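Local coordinates for protein (o6-methylguanine-dna methyltransferase) (PDB 1MGT) that repairs O6-methylguanine and O4-methylthymine in DNA by transferring the methyl group irreversibly to one of its own cysteines, a suicide reaction, at residues A[36-39]-A[40-44]; A[97-100]-A[101-105]; A[156-159]-A[160-163]; A[60-63]-A[64-68]. All blocks are in the same frame, centred on the assembly; numbering follows the deposited sequence.

Interaction 1. Residues A[36-39]-A[40-44]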
# COMPACT_ATOMS: atom_id res chain seq x y z
N LEU A 36 0.89 12.03 7.32
CA LEU A 36 1.85 11.19 6.62
C LEU A 36 2.97 10.79 7.58
O LEU A 36 3.31 9.63 7.65
CB LEU A 36 2.51 11.90 5.43
CG LEU A 36 3.61 11.04 4.76
CD1 LEU A 36 2.94 9.92 3.95
CD2 LEU A 36 4.52 11.83 3.86
N MET A 37 3.50 11.78 8.32
CA MET A 37 4.60 11.43 9.25
C MET A 37 4.21 10.48 10.34
O MET A 37 4.99 9.59 10.75
CB MET A 37 5.26 12.72 9.74
CG MET A 37 6.01 13.45 8.61
SD MET A 37 7.21 12.46 7.72
CE MET A 37 8.20 11.82 9.07
N LYS A 38 2.99 10.56 10.85
CA LYS A 38 2.53 9.63 11.87
C LYS A 38 2.44 8.22 11.28
O LYS A 38 2.80 7.24 11.94
CB LYS A 38 1.14 10.08 12.38
CG LYS A 38 0.60 9.14 13.45
CD LYS A 38 -0.83 9.48 13.81
CE LYS A 38 -1.70 8.22 13.87
NZ LYS A 38 -1.24 7.27 14.92
N ARG A 39 1.95 8.10 10.05
CA ARG A 39 1.85 6.78 9.40
C ARG A 39 3.22 6.19 9.09
O ARG A 39 3.40 4.98 9.21
CB ARG A 39 1.01 6.86 8.11
CG ARG A 39 -0.45 7.21 8.49
CD ARG A 39 -1.31 7.29 7.18
NE ARG A 39 -2.67 7.57 7.69
CZ ARG A 39 -3.67 8.06 6.97
NH1 ARG A 39 -3.52 8.34 5.68
NH2 ARG A 39 -4.84 8.25 7.60
N ILE A 40 4.17 7.05 8.73
CA ILE A 40 5.54 6.61 8.44
C ILE A 40 6.14 6.06 9.72
O ILE A 40 6.79 5.00 9.73
CB ILE A 40 6.36 7.77 7.84
CG1 ILE A 40 6.08 7.93 6.34
CG2 ILE A 40 7.87 7.58 8.07
CD1 ILE A 40 6.57 6.73 5.51
N HIS A 41 5.92 6.71 10.87
CA HIS A 41 6.44 6.24 12.13
C HIS A 41 5.79 4.94 12.57
O HIS A 41 6.44 4.00 13.05
CB HIS A 41 6.23 7.33 13.22
CG HIS A 41 7.25 8.43 13.00
ND1 HIS A 41 8.61 8.21 13.16
CD2 HIS A 41 7.10 9.71 12.64
CE1 HIS A 41 9.24 9.34 12.89
NE2 HIS A 41 8.38 10.27 12.57
N ASP A 42 4.46 4.86 12.38
CA ASP A 42 3.76 3.61 12.75
C ASP A 42 4.31 2.46 11.91
O ASP A 42 4.46 1.35 12.41
CB ASP A 42 2.25 3.74 12.50
CG ASP A 42 1.52 4.58 13.52
OD1 ASP A 42 0.38 5.02 13.23
OD2 ASP A 42 2.04 4.84 14.62
N LEU A 43 4.55 2.70 10.62
CA LEU A 43 5.08 1.68 9.72
C LEU A 43 6.50 1.29 10.11
O LEU A 43 6.84 0.13 10.16
CB LEU A 43 5.11 2.24 8.29
CG LEU A 43 5.57 1.28 7.17
CD1 LEU A 43 4.79 -0.01 7.20
CD2 LEU A 43 5.44 1.99 5.84
N ALA A 44 7.33 2.29 10.45
CA ALA A 44 8.72 1.98 10.85
C ALA A 44 8.75 1.15 12.14
O ALA A 44 9.62 0.28 12.31
CB ALA A 44 9.44 3.31 11.09
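Lys38 and Asp42, one helical turn apart, form a salt bridge, NZ lying 3.2 Å from Asp42 OD1 and approaching the syn lone pair of that oxygen. The lysine leaves the helix with CG anti to its backbone N (chi1 180°) and then bends at its third and fourth torsions, which swings the ammonium group across to the carboxylate. A long flexible cation followed four residues later by a short anion suits such an i to i+4 pair on an exposed helix surface, and intrahelical ion pairs of this kind are a feature linked to the heat stability of this archaeal protein.

Backbone hydrogen bonds run along the same turn. Ile40 N donates to Leu36 O at 2.9 Å and Asp42 N to Lys38 O at 2.9 Å, while Leu43 N closes on Arg39 O; these are the ordinary i to i+4 bonds of an alpha-helix.

Apolar contacts are looser. Leu36 CG stands 4.3 Å from Ile40 CG1, two branched side chains on the buried flank, and Met37 CE lies 4.4 Å from Ile40 CG2. Separately, the bends of Met37 at chi2 and chi3 let the same methyl touch the imidazole of His41, CE to NE2 3.8 Å.

Arg39 directs its extended chain out of the turn, where NH1 meets Glu159 of helix 157-166 and the carbonyl of Phe29. Helix 33-49 packs its Leu36 and Ile40 side against the three-stranded antiparallel sheet, touching Val4, Trp15, Ile19 and Ala28, with Lys38 and Asp42 toward solvent.

Interaction 2. Residues A[97-100]-A[101-105]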
# COMPACT_ATOMS: atom_id res chain seq x y z
N TYR A 97 0.02 -10.75 -1.09
CA TYR A 97 0.30 -9.50 -1.79
C TYR A 97 0.57 -9.68 -3.27
O TYR A 97 0.12 -8.93 -4.14
CB TYR A 97 1.52 -8.74 -1.16
CG TYR A 97 1.31 -8.43 0.30
CD1 TYR A 97 0.07 -8.32 0.88
CD2 TYR A 97 2.42 -8.19 1.14
CE1 TYR A 97 -0.13 -8.05 2.21
CE2 TYR A 97 2.23 -7.92 2.48
CZ TYR A 97 0.98 -7.84 3.03
OH TYR A 97 0.79 -7.58 4.37
N GLU A 98 1.34 -10.70 -3.63
CA GLU A 98 1.63 -10.95 -5.04
C GLU A 98 0.36 -11.37 -5.80
O GLU A 98 0.15 -10.87 -6.90
CB GLU A 98 2.68 -12.06 -5.18
CG GLU A 98 4.08 -11.57 -4.81
CD GLU A 98 5.13 -12.67 -4.94
OE1 GLU A 98 6.30 -12.30 -5.13
OE2 GLU A 98 4.79 -13.86 -4.82
N TRP A 99 -0.44 -12.25 -5.21
CA TRP A 99 -1.66 -12.68 -5.96
C TRP A 99 -2.56 -11.51 -6.23
O TRP A 99 -3.10 -11.29 -7.32
CB TRP A 99 -2.38 -13.79 -5.17
CG TRP A 99 -3.45 -14.46 -6.02
CD1 TRP A 99 -3.27 -15.58 -6.78
CD2 TRP A 99 -4.80 -14.04 -6.20
NE1 TRP A 99 -4.46 -15.90 -7.42
CE2 TRP A 99 -5.40 -14.97 -7.09
CE3 TRP A 99 -5.58 -13.00 -5.71
CZ2 TRP A 99 -6.74 -14.87 -7.49
CZ3 TRP A 99 -6.90 -12.88 -6.11
CH2 TRP A 99 -7.46 -13.84 -6.98
N LEU A 100 -2.77 -10.70 -5.18
CA LEU A 100 -3.61 -9.51 -5.27
C LEU A 100 -3.10 -8.55 -6.34
O LEU A 100 -3.85 -8.00 -7.17
CB LEU A 100 -3.60 -8.83 -3.89
CG LEU A 100 -4.40 -7.55 -3.75
CD1 LEU A 100 -5.90 -7.86 -3.99
CD2 LEU A 100 -4.20 -6.93 -2.37
N THR A 101 -1.78 -8.30 -6.34
CA THR A 101 -1.19 -7.38 -7.29
C THR A 101 -1.26 -7.85 -8.73
O THR A 101 -1.46 -7.06 -9.65
CB THR A 101 0.30 -7.11 -6.89
OG1 THR A 101 0.28 -6.61 -5.52
CG2 THR A 101 0.88 -6.02 -7.77
N LYS A 102 -1.07 -9.15 -8.95
CA LYS A 102 -1.08 -9.66 -10.32
C LYS A 102 -2.50 -9.96 -10.82
O LYS A 102 -2.71 -9.95 -12.04
CB LYS A 102 -0.32 -11.01 -10.34
CG LYS A 102 1.20 -10.81 -10.31
CD LYS A 102 1.93 -12.15 -10.37
CE LYS A 102 3.35 -11.96 -9.83
NZ LYS A 102 4.27 -13.04 -10.30
N ASN A 103 -3.42 -10.25 -9.90
CA ASN A 103 -4.75 -10.63 -10.41
C ASN A 103 -5.91 -9.70 -10.20
O ASN A 103 -6.91 -9.88 -10.94
CB ASN A 103 -5.09 -12.01 -9.75
CG ASN A 103 -4.13 -13.07 -10.23
OD1 ASN A 103 -4.17 -13.45 -11.40
ND2 ASN A 103 -3.26 -13.54 -9.34
N VAL A 104 -5.88 -8.79 -9.25
CA VAL A 104 -7.01 -7.88 -9.02
C VAL A 104 -6.69 -6.58 -9.75
O VAL A 104 -5.93 -5.74 -9.28
CB VAL A 104 -7.29 -7.70 -7.53
CG1 VAL A 104 -8.53 -6.86 -7.28
CG2 VAL A 104 -7.52 -9.10 -6.91
N LYS A 105 -7.27 -6.45 -10.94
CA LYS A 105 -6.98 -5.32 -11.80
C LYS A 105 -7.62 -4.00 -11.45
O LYS A 105 -8.67 -3.92 -10.83
CB LYS A 105 -7.38 -5.67 -13.26
CG LYS A 105 -6.85 -6.98 -13.77
CD LYS A 105 -5.35 -7.05 -13.90
CE LYS A 105 -4.87 -8.47 -14.19
NZ LYS A 105 -5.34 -8.90 -15.55
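Asn103 reaches back one turn to lie over the indole of Trp99. Its CB sits above the six-membered ring, 3.9 Å from the centroid and only 4° off the normal, a CH-pi contact centred on the face. From there CG, held beside the backbone N (chi1 -65°), carries the amide across the indole toward the pyrrole side, where ND2 rides 3.2 Å above the ring plane, with the amide and ring planes 39° apart. The same ND2 donates to a lone pair of Trp99 O at 3.0 Å in a bent bond, the oxygen lying out of the amide's own plane. As Asn103 N also donates to that oxygen, at 2.8 Å, one carbonyl near the end of helix 91-103 is gripped by two donors of a single residue.

Thr101 repeats the idea: its OG1 gives a 2.7 Å bond to Tyr97 O, which also takes Thr101 N from the other face of the carbonyl plane. On the buried side of this DNA-binding domain helix, Leu100 CD1 meets Val104 CG2 at 3.6 Å, and Leu100 also packs on Met130 of helix 123-131.

An alanine in place of Trp99 would probably leave Asn103 without the flat surface beneath it and open a gap beside Leu115 and Ala118 of helix 112-118. The broad indole serves both as a greasy cover for that helix and as a flat face for Asn103 CB and the overlying amide nitrogen, while side-chain donors supplement main-chain bonds where the helix runs out.

Interaction 3. Residues A[156-159]-A[160-163]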
# COMPACT_ATOMS: atom_id res chain seq x y z
N GLY A 156 -7.31 4.78 6.62
CA GLY A 156 -8.45 5.65 6.49
C GLY A 156 -9.48 5.30 5.44
O GLY A 156 -9.16 4.93 4.31
N ILE A 157 -10.77 5.45 5.79
CA ILE A 157 -11.84 5.14 4.86
C ILE A 157 -11.90 6.14 3.73
O ILE A 157 -12.12 5.78 2.56
CB ILE A 157 -13.22 5.06 5.55
CG1 ILE A 157 -13.22 4.11 6.73
CG2 ILE A 157 -14.30 4.66 4.54
CD1 ILE A 157 -12.78 2.69 6.45
N GLU A 158 -11.68 7.42 4.02
CA GLU A 158 -11.70 8.43 2.97
C GLU A 158 -10.58 8.18 1.97
O GLU A 158 -10.75 8.43 0.78
CB GLU A 158 -11.58 9.84 3.56
CG GLU A 158 -12.86 10.25 4.29
CD GLU A 158 -14.01 10.40 3.31
OE1 GLU A 158 -13.78 10.94 2.20
OE2 GLU A 158 -15.14 9.99 3.67
N GLU A 159 -9.42 7.70 2.50
CA GLU A 159 -8.31 7.40 1.61
C GLU A 159 -8.70 6.21 0.71
O GLU A 159 -8.38 6.23 -0.48
CB GLU A 159 -7.07 7.05 2.44
CG GLU A 159 -6.38 8.28 3.02
CD GLU A 159 -6.88 8.73 4.37
OE1 GLU A 159 -8.04 8.48 4.76
OE2 GLU A 159 -6.08 9.39 5.10
N LYS A 160 -9.35 5.22 1.30
CA LYS A 160 -9.76 4.05 0.47
C LYS A 160 -10.72 4.47 -0.64
O LYS A 160 -10.60 4.08 -1.81
CB LYS A 160 -10.42 2.98 1.34
CG LYS A 160 -10.54 1.63 0.57
CD LYS A 160 -11.13 0.59 1.53
CE LYS A 160 -11.08 -0.82 0.95
NZ LYS A 160 -11.60 -1.80 1.94
N LYS A 161 -11.69 5.29 -0.30
CA LYS A 161 -12.69 5.80 -1.23
C LYS A 161 -12.07 6.64 -2.33
O LYS A 161 -12.44 6.59 -3.50
CB LYS A 161 -13.74 6.63 -0.48
CG LYS A 161 -14.95 5.85 -0.03
CD LYS A 161 -15.87 6.65 0.86
CE LYS A 161 -16.36 7.93 0.21
NZ LYS A 161 -17.32 8.67 1.11
N PHE A 162 -11.07 7.45 -1.96
CA PHE A 162 -10.38 8.29 -2.92
C PHE A 162 -9.67 7.44 -3.97
O PHE A 162 -9.71 7.72 -5.18
CB PHE A 162 -9.40 9.21 -2.18
CG PHE A 162 -8.40 9.86 -3.08
CD1 PHE A 162 -8.75 10.93 -3.87
CD2 PHE A 162 -7.10 9.37 -3.12
CE1 PHE A 162 -7.81 11.52 -4.70
CE2 PHE A 162 -6.16 9.96 -3.94
CZ PHE A 162 -6.52 11.03 -4.73
N LEU A 163 -8.97 6.39 -3.50
CA LEU A 163 -8.28 5.50 -4.39
C LEU A 163 -9.31 4.77 -5.29
O LEU A 163 -9.06 4.68 -6.48
CB LEU A 163 -7.43 4.46 -3.66
CG LEU A 163 -6.20 5.08 -2.92
CD1 LEU A 163 -5.41 3.97 -2.25
CD2 LEU A 163 -5.37 5.87 -3.92
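Glu158 and Lys161 run alongside each other in the same direction and pair across one helical turn in a long salt bridge, OE2 to NZ 3.6 Å. The glutamate gets there by folding at chi2 (-67°), the lysine by a bend at chi3; both are long, flexible chains, suited to an exposed surface.

The first backbone acceptors of helix 157-166 are met in order. Gly156, at the N-cap, offers its O to Lys160 N at 3.0 Å; Ile157 O receives Lys161 N in a nearly straight bond (167°), and the carbonyls of Glu158 and Glu159 take Phe162 N and Leu163 N. A CB on Gly156 would be jammed against the preceding carbonyl at these backbone angles and would meet Glu159 OE1, which is consistent with glycine here.

The buried charges find partners beyond this turn. Glu159 OE2 is taken up by Arg39, and Lys160 NZ, at the end of a fully extended chain, donates to the main-chain oxygens of Ile150, Val144 and Tyr152. A buried ammonium group is thereby satisfied by three carbonyls, which would probably help it stay charged, while the exposed pair is long and probably weak.

Interaction 4. Residues A[60-63]-A[64-68]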
# COMPACT_ATOMS: atom_id res chain seq x y z
N PRO A 60 16.64 12.53 -1.30
CA PRO A 60 15.97 12.65 -2.58
C PRO A 60 15.93 11.29 -3.28
O PRO A 60 16.82 10.44 -3.18
CB PRO A 60 16.83 13.60 -3.41
CG PRO A 60 17.85 14.16 -2.47
CD PRO A 60 17.98 13.18 -1.33
N SER A 61 14.80 11.06 -3.97
CA SER A 61 14.69 9.80 -4.70
C SER A 61 13.49 9.93 -5.66
O SER A 61 12.72 10.88 -5.52
CB SER A 61 14.61 8.57 -3.85
OG SER A 61 13.31 8.07 -3.66
N ASP A 62 13.43 9.01 -6.60
CA ASP A 62 12.32 9.05 -7.55
C ASP A 62 11.21 8.08 -7.13
O ASP A 62 10.22 7.96 -7.85
CB ASP A 62 12.79 8.74 -8.97
CG ASP A 62 13.32 7.36 -9.18
OD1 ASP A 62 13.52 6.96 -10.36
OD2 ASP A 62 13.57 6.63 -8.20
N TYR A 63 11.33 7.45 -5.97
CA TYR A 63 10.31 6.51 -5.50
C TYR A 63 8.94 7.10 -5.32
O TYR A 63 7.94 6.52 -5.81
CB TYR A 63 10.77 5.76 -4.26
CG TYR A 63 11.71 4.61 -4.56
CD1 TYR A 63 12.90 4.50 -3.87
CD2 TYR A 63 11.40 3.64 -5.50
CE1 TYR A 63 13.77 3.44 -4.12
CE2 TYR A 63 12.26 2.59 -5.76
CZ TYR A 63 13.44 2.50 -5.06
OH TYR A 63 14.32 1.46 -5.30
N PRO A 64 8.79 8.24 -4.67
CA PRO A 64 7.49 8.87 -4.49
C PRO A 64 6.81 9.11 -5.84
O PRO A 64 5.61 8.84 -6.00
CB PRO A 64 7.80 10.18 -3.78
CG PRO A 64 9.05 9.81 -2.97
CD PRO A 64 9.87 9.01 -3.99
N GLU A 65 7.54 9.60 -6.83
CA GLU A 65 6.95 9.83 -8.14
C GLU A 65 6.55 8.50 -8.79
O GLU A 65 5.54 8.46 -9.48
CB GLU A 65 7.88 10.61 -9.07
CG GLU A 65 7.16 11.03 -10.36
CD GLU A 65 8.09 11.65 -11.37
OE1 GLU A 65 7.60 12.11 -12.44
OE2 GLU A 65 9.31 11.70 -11.13
N LYS A 66 7.33 7.44 -8.60
CA LYS A 66 6.95 6.14 -9.22
C LYS A 66 5.66 5.64 -8.59
O LYS A 66 4.76 5.16 -9.29
CB LYS A 66 8.05 5.12 -9.05
CG LYS A 66 9.27 5.34 -9.94
CD LYS A 66 10.29 4.27 -9.57
CE LYS A 66 11.54 4.35 -10.44
NZ LYS A 66 12.55 3.37 -9.89
N VAL A 67 5.54 5.77 -7.28
CA VAL A 67 4.33 5.38 -6.58
C VAL A 67 3.15 6.22 -7.09
O VAL A 67 2.07 5.69 -7.34
CB VAL A 67 4.45 5.46 -5.06
CG1 VAL A 67 3.11 5.18 -4.38
CG2 VAL A 67 5.54 4.52 -4.56
N PHE A 68 3.32 7.54 -7.28
CA PHE A 68 2.26 8.38 -7.80
C PHE A 68 1.81 7.91 -9.19
O PHE A 68 0.61 7.96 -9.48
CB PHE A 68 2.73 9.84 -7.88
CG PHE A 68 1.66 10.79 -8.36
CD1 PHE A 68 0.56 11.06 -7.58
CD2 PHE A 68 1.80 11.39 -9.60
CE1 PHE A 68 -0.42 11.94 -8.02
CE2 PHE A 68 0.83 12.27 -10.06
CZ PHE A 68 -0.27 12.53 -9.27
O HOH W 1 10.01 11.28 -6.54
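Asp62 and Lys66 meet just where helix 63-71 begins. Their salt bridge is long, OD1 to NZ 3.7 Å, and the closer approach is by the lysine's last methylene, CE lying 3.3 Å from Asp62 OD1. The carboxylate stands in the crowded position between its backbone N and carbonyl carbon (chi1 65°). The lysine runs out extended, and the two side chains cross at a slant. NZ also has a weak, long ion pair with Glu83, giving the ammonium group a second acidic neighbour.

Hydrogen bonds build the helix start. Ser61 OG accepts from Tyr63 N at 3.1 Å, a capping bond typical of a serine before a helix, and the same hydroxyl is bonded to that of Ser3 on strand 2-9. A water bridges the turn, donating to Ser61 O and accepting from Glu65 N at 3.0 Å. Main-chain bonds follow: Lys66 N to Asp62 O, then Val67 N to Tyr63 O at 2.9 Å.

Apolar packing centres on Pro64, a residue well suited to the first turn because its missing N-H is not needed there. Its CD lies 3.4 Å from Tyr63 CB. Outside the turn, Tyr63 meets the ring of Phe20, and Pro64 rests on Val18.

A methionine replacing Lys66 would probably leave Asp62, and more weakly Glu83, without this cation. The chemistry is that of a reinforced helix start, in which a hydroxyl and a water serve early N-H groups and an extended lysine probably offsets part of the nearby acidic charge.

Overall arrangement
The four local contacts, along helices or at their ends, are spread over both parts of the protein. Interactions 1 and 4 belong to the N-terminal domain and interactions 2 and 3 to the DNA-binding domain. Only interactions 1 and 3 touch: Arg39 NH1 and Glu159 OE2 form a 2.8 Å salt bridge that ties the two parts together, although their centres are about 17 Å apart. Interactions 1 and 2 lie on opposite sides of the chain's centre, about 25 Å between centres. The side chain of Cys141, the inferred methyl acceptor, is nearest interaction 2, about 4 Å from the side chain of Leu100, then about 7 Å from that of Lys160, about 11 Å from that of Leu43 and about 12 Å from that of Val67.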